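Local coordinates for protein enterochelin esterase (Salmonella enterica subsp. enterica serovar Typhimurium, PDB 3MGA) that probably hydrolyses the ester bonds of ferric enterobactin, the iron-loaded siderophore, with an alpha/beta-hydrolase domain that follows an N-terminal beta-sandwich domain, at residues T20-W24 against V34-W38; P49-V55 against F97-D103. All coordinates share one frame; numbering follows the deposited sequence.

Contact 1: residues T20-W24 against V34-W38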
loop_
_atom_site.group_PDB
_atom_site.type_symbol
_atom_site.label_atom_id
_atom_site.label_comp_id
_atom_site.label_asym_id
_atom_site.label_seq_id
_atom_site.Cartn_x
_atom_site.Cartn_y
_atom_site.Cartn_z
ATOM N N THR A 20 19.664 16.265 6.402
ATOM C CA THR A 20 19.560 14.825 6.188
ATOM C C THR A 20 18.188 14.443 5.628
ATOM O O THR A 20 17.882 13.264 5.475
ATOM C CB THR A 20 19.735 14.084 7.533
ATOM O OG1 THR A 20 21.036 14.360 8.058
ATOM C CG2 THR A 20 19.566 12.571 7.370
ATOM N N GLY A 21 17.368 15.448 5.329
ATOM C CA GLY A 21 16.028 15.228 4.806
ATOM C C GLY A 21 15.059 16.183 5.468
ATOM O O GLY A 21 15.462 17.228 5.974
ATOM N N PRO A 22 13.766 15.843 5.452
ATOM C CA PRO A 22 12.766 16.693 6.089
ATOM C C PRO A 22 12.994 16.870 7.592
ATOM O O PRO A 22 13.445 15.942 8.271
ATOM C CB PRO A 22 11.461 15.936 5.837
ATOM C CG PRO A 22 11.718 15.157 4.604
ATOM C CD PRO A 22 13.148 14.745 4.692
ATOM N N GLU A 23 12.684 18.063 8.092
ATOM C CA GLU A 23 12.825 18.387 9.512
ATOM C C GLU A 23 11.452 18.667 10.105
ATOM O O GLU A 23 10.568 19.170 9.422
ATOM C CB GLU A 23 13.731 19.599 9.689
ATOM C CG GLU A 23 15.172 19.362 9.267
ATOM C CD GLU A 23 16.002 20.629 9.306
ATOM O OE1 GLU A 23 15.468 21.695 8.933
ATOM O OE2 GLU A 23 17.194 20.558 9.682
ATOM N N TRP A 24 11.279 18.352 11.382
ATOM C CA TRP A 24 10.000 18.553 12.042
ATOM C C TRP A 24 10.114 19.231 13.412
ATOM O O TRP A 24 11.127 19.113 14.094
ATOM C CB TRP A 24 9.274 17.209 12.183
ATOM C CG TRP A 24 10.042 16.162 12.960
ATOM C CD1 TRP A 24 10.047 15.983 14.313
ATOM C CD2 TRP A 24 10.888 15.141 12.420
ATOM N NE1 TRP A 24 10.852 14.926 14.652
ATOM C CE2 TRP A 24 11.383 14.390 13.510
ATOM C CE3 TRP A 24 11.285 14.795 11.126
ATOM C CZ2 TRP A 24 12.257 13.309 13.341
ATOM C CZ3 TRP A 24 12.152 13.715 10.958
ATOM C CH2 TRP A 24 12.624 12.985 12.059
ATOM N N VAL A 34 6.434 20.442 9.481
ATOM C CA VAL A 34 7.489 19.729 8.768
ATOM C C VAL A 34 7.998 20.527 7.565
ATOM O O VAL A 34 7.211 20.985 6.744
ATOM C CB VAL A 34 6.990 18.351 8.301
ATOM C CG1 VAL A 34 8.110 17.581 7.621
ATOM C CG2 VAL A 34 6.442 17.559 9.488
ATOM N N THR A 35 9.319 20.676 7.470
ATOM C CA THR A 35 9.943 21.421 6.386
ATOM C C THR A 35 10.740 20.512 5.464
ATOM O O THR A 35 11.546 19.699 5.917
ATOM C CB THR A 35 10.899 22.508 6.935
ATOM O OG1 THR A 35 10.157 23.431 7.738
ATOM C CG2 THR A 35 11.571 23.264 5.806
ATOM N N PHE A 36 10.511 20.676 4.165
ATOM C CA PHE A 36 11.194 19.912 3.134
ATOM C C PHE A 36 12.229 20.791 2.461
ATOM O O PHE A 36 12.016 21.995 2.297
ATOM C CB PHE A 36 10.189 19.424 2.096
ATOM C CG PHE A 36 9.227 18.399 2.620
ATOM C CD1 PHE A 36 9.366 17.059 2.278
ATOM C CD2 PHE A 36 8.201 18.763 3.464
ATOM C CE1 PHE A 36 8.475 16.107 2.759
ATOM C CE2 PHE A 36 7.315 17.818 3.955
ATOM C CZ PHE A 36 7.452 16.487 3.601
ATOM N N TRP A 37 13.354 20.191 2.081
ATOM C CA TRP A 37 14.419 20.916 1.409
ATOM C C TRP A 37 14.854 20.197 0.132
ATOM O O TRP A 37 14.956 18.970 0.098
ATOM C CB TRP A 37 15.650 21.041 2.304
ATOM C CG TRP A 37 15.411 21.577 3.676
ATOM C CD1 TRP A 37 15.293 20.849 4.824
ATOM C CD2 TRP A 37 15.280 22.949 4.055
ATOM N NE1 TRP A 37 15.092 21.682 5.896
ATOM C CE2 TRP A 37 15.081 22.979 5.453
ATOM C CE3 TRP A 37 15.310 24.161 3.350
ATOM C CZ2 TRP A 37 14.910 24.173 6.161
ATOM C CZ3 TRP A 37 15.142 25.349 4.056
ATOM C CH2 TRP A 37 14.945 25.344 5.447
ATOM N N TRP A 38 15.093 20.981 -0.912
ATOM C CA TRP A 38 15.588 20.473 -2.184
ATOM C C TRP A 38 16.642 21.458 -2.653
ATOM O O TRP A 38 16.399 22.664 -2.685
ATOM C CB TRP A 38 14.482 20.319 -3.236
ATOM C CG TRP A 38 15.004 19.790 -4.562
ATOM C CD1 TRP A 38 15.378 18.502 -4.844
ATOM C CD2 TRP A 38 15.200 20.536 -5.775
ATOM N NE1 TRP A 38 15.802 18.406 -6.154
ATOM C CE2 TRP A 38 15.701 19.638 -6.746
ATOM C CE3 TRP A 38 15.004 21.877 -6.132
ATOM C CZ2 TRP A 38 16.002 20.036 -8.048
ATOM C CZ3 TRP A 38 15.309 22.274 -7.428
ATOM C CH2 TRP A 38 15.802 21.355 -8.369
#
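Glu-23 and Trp-37 meet because both first torsions set CG beside the backbone N, and the glutamate then runs on extended (chi2 173°) until its carboxylate reaches the indole edge. There Trp-37 NE1 donates to Glu-23 OE1 over 3.1 Å. The bond is somewhat bent at the hydrogen, and the donor stands well above the carboxylate plane; carboxylate and ring are nearly perpendicular, 81° apart. The ring edge also faces the carbonyl of Gly-21, whose O lies in the indole plane 3.8 Å from Trp-37 CD1. Thr-35 CG2 sits over one indole face, toward the rim, while its OG1 is engaged by Ser-84 on the neighbouring strand.

Between these side chains the backbones form one regular antiparallel hydrogen-bonded pair. Glu-23 N donates to Thr-35 O (2.9 Å) and Thr-35 N returns a bond to Glu-23 O (2.8 Å), both close to straight. The carbonyl oxygens gain a further CH contact each, Pro-22 CA lying 3.2 Å from Thr-35 O.

On the reverse of the strands the chemistry is apolar. Pro-22 CB stands over one face of the Phe-36 ring, toward its rim, and Pro-22 CG comes to 3.8 Å from Phe-36 CD1. Val-34 spreads its two methyls, CG1 toward Pro-22 CB and CG2 toward Trp-24 CB. From the facing sheet, Leu-152 packs against Pro-22, Val-34 and Phe-36, and Tyr-95 against Pro-22 and Phe-36. The whole is a beta hairpin at the edge of a four-stranded antiparallel sheet, with Glu-23, Thr-35 and Trp-37 on one face and apolar groups on the other, as expected for a layer of an E-set-type beta sandwich.

Contact 2: residues P49-V55 against F97-D103; sequences PIRRVWV and FIPTERD
Arg-51 and Arg-52 together face Thr-100, a classic beta bulge where strand 52-57 begins beside the end of the antiparallel strand 92-100. Thr-100 O is gripped twice, by Arg-51 N in the carbonyl plane and by Arg-52 N, each at 3.0 Å, and Thr-100 N answers to Arg-52 O. Farther along, Trp-54 and Ile-98 form a second hydrogen-bonded pair.

The bulge places the two arginine side chains differently around the end of 97-103. That of Arg-51 lies alongside Asp-103 and points the same way, with guanidinium and carboxylate 32° apart. Arg-51 NE and Asp-103 OD2 are nevertheless 4.1 Å apart, beyond salt-bridge range, and no N-H is aimed at the oxygen, so any attraction is probably one of charge alone. Arg-52, bent at chi2 (-68°), crosses Asp-103 at about a right angle and lays one guanidinium face over the aspartate CB.

Behind it, Arg-52 CB covers the rim of one indole face of Trp-54, whose CH2 meets the edge of the guanidinium. The Trp-54 side chain also slants across Ile-98 and Thr-100: Trp-54 CB is 4.0 Å from Ile-98 CB, and the indole NE1 is 4.0 Å from Thr-100 CG2. This flank continues onto helix 117-127 through Leu-127, which touches both Trp-54 and Ile-98.

Val-53, Val-55, Phe-97 and Pro-99 project from the reverse of the strands, toward Trp-38 and Trp-83 of the facing sheet. At the outer end the Glu-101 side chain slants past the Pro-49 ring, Glu-101 OE2 lying 3.2 Å from Pro-49 CG. Past the bulge the chain leaves the strand through an ST turn, in which Thr-100 OG1, anti to its own backbone N (chi1 176°), accepts from Arg-102 N at 2.8 Å.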
loop_
_atom_site.group_PDB
_atom_site.type_symbol
_atom_site.label_atom_id
_atom_site.label_comp_id
_atom_site.label_asym_id
_atom_site.label_seq_id
_atom_site.Cartn_x
_atom_site.Cartn_y
_atom_site.Cartn_z
ATOM N N PRO A 49 17.016 27.362 -14.532
ATOM C CA PRO A 49 15.795 27.621 -15.279
ATOM C C PRO A 49 14.565 26.970 -14.636
ATOM O O PRO A 49 13.495 26.955 -15.247
ATOM C CB PRO A 49 16.083 26.941 -16.612
ATOM C CG PRO A 49 16.842 25.710 -16.209
ATOM C CD PRO A 49 17.652 26.107 -14.980
ATOM N N ILE A 50 14.714 26.438 -13.423
ATOM C CA ILE A 50 13.608 25.778 -12.731
ATOM C C ILE A 50 12.485 26.735 -12.319
ATOM O O ILE A 50 12.715 27.736 -11.632
ATOM C CB ILE A 50 14.095 25.008 -11.483
ATOM C CG1 ILE A 50 15.049 23.879 -11.887
ATOM C CG2 ILE A 50 12.920 24.428 -10.730
ATOM C CD1 ILE A 50 14.435 22.857 -12.831
ATOM N N ARG A 51 11.271 26.389 -12.747
ATOM C CA ARG A 51 10.059 27.153 -12.459
ATOM C C ARG A 51 9.302 26.557 -11.265
ATOM O O ARG A 51 8.841 27.287 -10.387
ATOM C CB ARG A 51 9.133 27.152 -13.682
ATOM C CG ARG A 51 9.671 27.852 -14.925
ATOM C CD ARG A 51 9.783 29.352 -14.738
ATOM N NE ARG A 51 10.128 30.036 -15.984
ATOM C CZ ARG A 51 10.224 31.359 -16.118
ATOM N NH1 ARG A 51 10.002 32.162 -15.081
ATOM N NH2 ARG A 51 10.543 31.885 -17.296
ATOM N N ARG A 52 9.161 25.234 -11.247
ATOM C CA ARG A 52 8.438 24.547 -10.159
ATOM C C ARG A 52 9.224 23.406 -9.525
ATOM O O ARG A 52 10.142 22.847 -10.115
ATOM C CB ARG A 52 7.114 23.963 -10.675
ATOM C CG ARG A 52 6.108 24.973 -11.223
ATOM C CD ARG A 52 5.540 25.889 -10.141
ATOM N NE ARG A 52 4.467 26.732 -10.670
ATOM C CZ ARG A 52 4.639 27.911 -11.267
ATOM N NH1 ARG A 52 5.853 28.427 -11.432
ATOM N NH2 ARG A 52 3.582 28.582 -11.710
ATOM N N VAL A 53 8.830 23.077 -8.301
ATOM C CA VAL A 53 9.395 21.967 -7.540
ATOM C C VAL A 53 8.215 21.464 -6.722
ATOM O O VAL A 53 8.043 21.843 -5.564
ATOM C CB VAL A 53 10.535 22.396 -6.606
ATOM C CG1 VAL A 53 11.131 21.176 -5.948
ATOM C CG2 VAL A 53 11.609 23.170 -7.375
ATOM N N TRP A 54 7.387 20.627 -7.340
ATOM C CA TRP A 54 6.188 20.119 -6.681
ATOM C C TRP A 54 6.532 19.101 -5.599
ATOM O O TRP A 54 7.439 18.280 -5.754
ATOM C CB TRP A 54 5.206 19.514 -7.697
ATOM C CG TRP A 54 4.859 20.443 -8.858
ATOM C CD1 TRP A 54 5.381 20.400 -10.122
ATOM C CD2 TRP A 54 3.944 21.547 -8.845
ATOM N NE1 TRP A 54 4.844 21.395 -10.892
ATOM C CE2 TRP A 54 3.957 22.114 -10.137
ATOM C CE3 TRP A 54 3.109 22.105 -7.872
ATOM C CZ2 TRP A 54 3.172 23.217 -10.480
ATOM C CZ3 TRP A 54 2.331 23.201 -8.210
ATOM C CH2 TRP A 54 2.369 23.748 -9.505
ATOM N N VAL A 55 5.813 19.181 -4.491
ATOM C CA VAL A 55 6.009 18.271 -3.390
ATOM C C VAL A 55 4.788 17.382 -3.443
ATOM O O VAL A 55 3.673 17.836 -3.187
ATOM C CB VAL A 55 6.121 19.039 -2.057
ATOM C CG1 VAL A 55 6.317 18.086 -0.884
ATOM C CG2 VAL A 55 7.282 20.054 -2.140
ATOM N N PHE A 97 9.635 14.639 -5.105
ATOM C CA PHE A 97 9.601 16.004 -5.610
ATOM C C PHE A 97 9.566 15.950 -7.126
ATOM O O PHE A 97 9.977 14.958 -7.724
ATOM C CB PHE A 97 10.813 16.837 -5.164
ATOM C CG PHE A 97 11.121 16.750 -3.694
ATOM C CD1 PHE A 97 10.119 16.894 -2.744
ATOM C CD2 PHE A 97 12.438 16.623 -3.261
ATOM C CE1 PHE A 97 10.416 16.834 -1.381
ATOM C CE2 PHE A 97 12.743 16.579 -1.907
ATOM C CZ PHE A 97 11.729 16.683 -0.966
ATOM N N ILE A 98 9.073 17.021 -7.743
ATOM C CA ILE A 98 9.007 17.112 -9.190
ATOM C C ILE A 98 9.563 18.467 -9.638
ATOM O O ILE A 98 8.801 19.400 -9.928
ATOM C CB ILE A 98 7.574 16.952 -9.712
ATOM C CG1 ILE A 98 6.914 15.710 -9.111
ATOM C CG2 ILE A 98 7.575 16.897 -11.242
ATOM C CD1 ILE A 98 5.506 15.489 -9.580
ATOM N N PRO A 99 10.902 18.585 -9.680
ATOM C CA PRO A 99 11.525 19.827 -10.115
ATOM C C PRO A 99 11.451 19.925 -11.631
ATOM O O PRO A 99 12.002 19.071 -12.324
ATOM C CB PRO A 99 12.969 19.692 -9.629
ATOM C CG PRO A 99 13.210 18.239 -9.525
ATOM C CD PRO A 99 11.894 17.562 -9.304
ATOM N N THR A 100 10.761 20.948 -12.136
ATOM C CA THR A 100 10.585 21.126 -13.576
ATOM C C THR A 100 10.670 22.577 -14.028
ATOM O O THR A 100 10.558 23.500 -13.223
ATOM C CB THR A 100 9.207 20.597 -14.032
ATOM O OG1 THR A 100 9.027 20.877 -15.430
ATOM C CG2 THR A 100 8.083 21.268 -13.242
ATOM N N GLU A 101 10.869 22.749 -15.333
ATOM C CA GLU A 101 10.928 24.064 -15.961
ATOM C C GLU A 101 9.545 24.420 -16.477
ATOM O O GLU A 101 9.297 25.556 -16.871
ATOM C CB GLU A 101 11.891 24.057 -17.152
ATOM C CG GLU A 101 13.333 23.691 -16.833
ATOM C CD GLU A 101 14.212 23.670 -18.074
ATOM O OE1 GLU A 101 13.690 23.907 -19.186
ATOM O OE2 GLU A 101 15.427 23.416 -17.942
ATOM N N ARG A 102 8.649 23.436 -16.497
ATOM C CA ARG A 102 7.291 23.639 -16.991
ATOM C C ARG A 102 6.434 24.409 -16.000
ATOM O O ARG A 102 6.587 24.265 -14.782
ATOM C CB ARG A 102 6.617 22.295 -17.280
ATOM C CG ARG A 102 7.324 21.436 -18.320
ATOM C CD ARG A 102 6.554 20.146 -18.563
ATOM N NE ARG A 102 5.229 20.398 -19.133
ATOM C CZ ARG A 102 4.321 19.456 -19.382
ATOM N NH1 ARG A 102 4.574 18.180 -19.099
ATOM N NH2 ARG A 102 3.145 19.791 -19.906
ATOM N N ASP A 103 5.529 25.222 -16.536
ATOM C CA ASP A 103 4.600 26.004 -15.725
ATOM C C ASP A 103 3.241 26.130 -16.422
ATOM O O ASP A 103 2.479 27.061 -16.150
ATOM C CB ASP A 103 5.192 27.385 -15.419
ATOM C CG ASP A 103 5.527 28.180 -16.680
ATOM O OD1 ASP A 103 5.185 27.734 -17.795
ATOM O OD2 ASP A 103 6.141 29.259 -16.548
#

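In the fold
Contacts 1 and 2 belong to the two sheets of the N-terminal domain: 20-24 with 34-38 in one, 49-55 with 97-103 in the other, and strands 32-39 and 52-57 follow each other in the chain. Their centres lie about 17 Å apart, yet their apolar faces touch directly. Trp-38 packs on Pro-99 and Val-53, and Phe-36 on Phe-97, so the two contacts share the interior between the sheets. Both are only partly buried, and their outward sides differ. Contact 1 has there a single side-chain hydrogen bond between its two segments; contact 2, with about twice the buried surface, combines helix-covered apolar groups with opposite charges that lie near one another without a salt bridge at its exposed end.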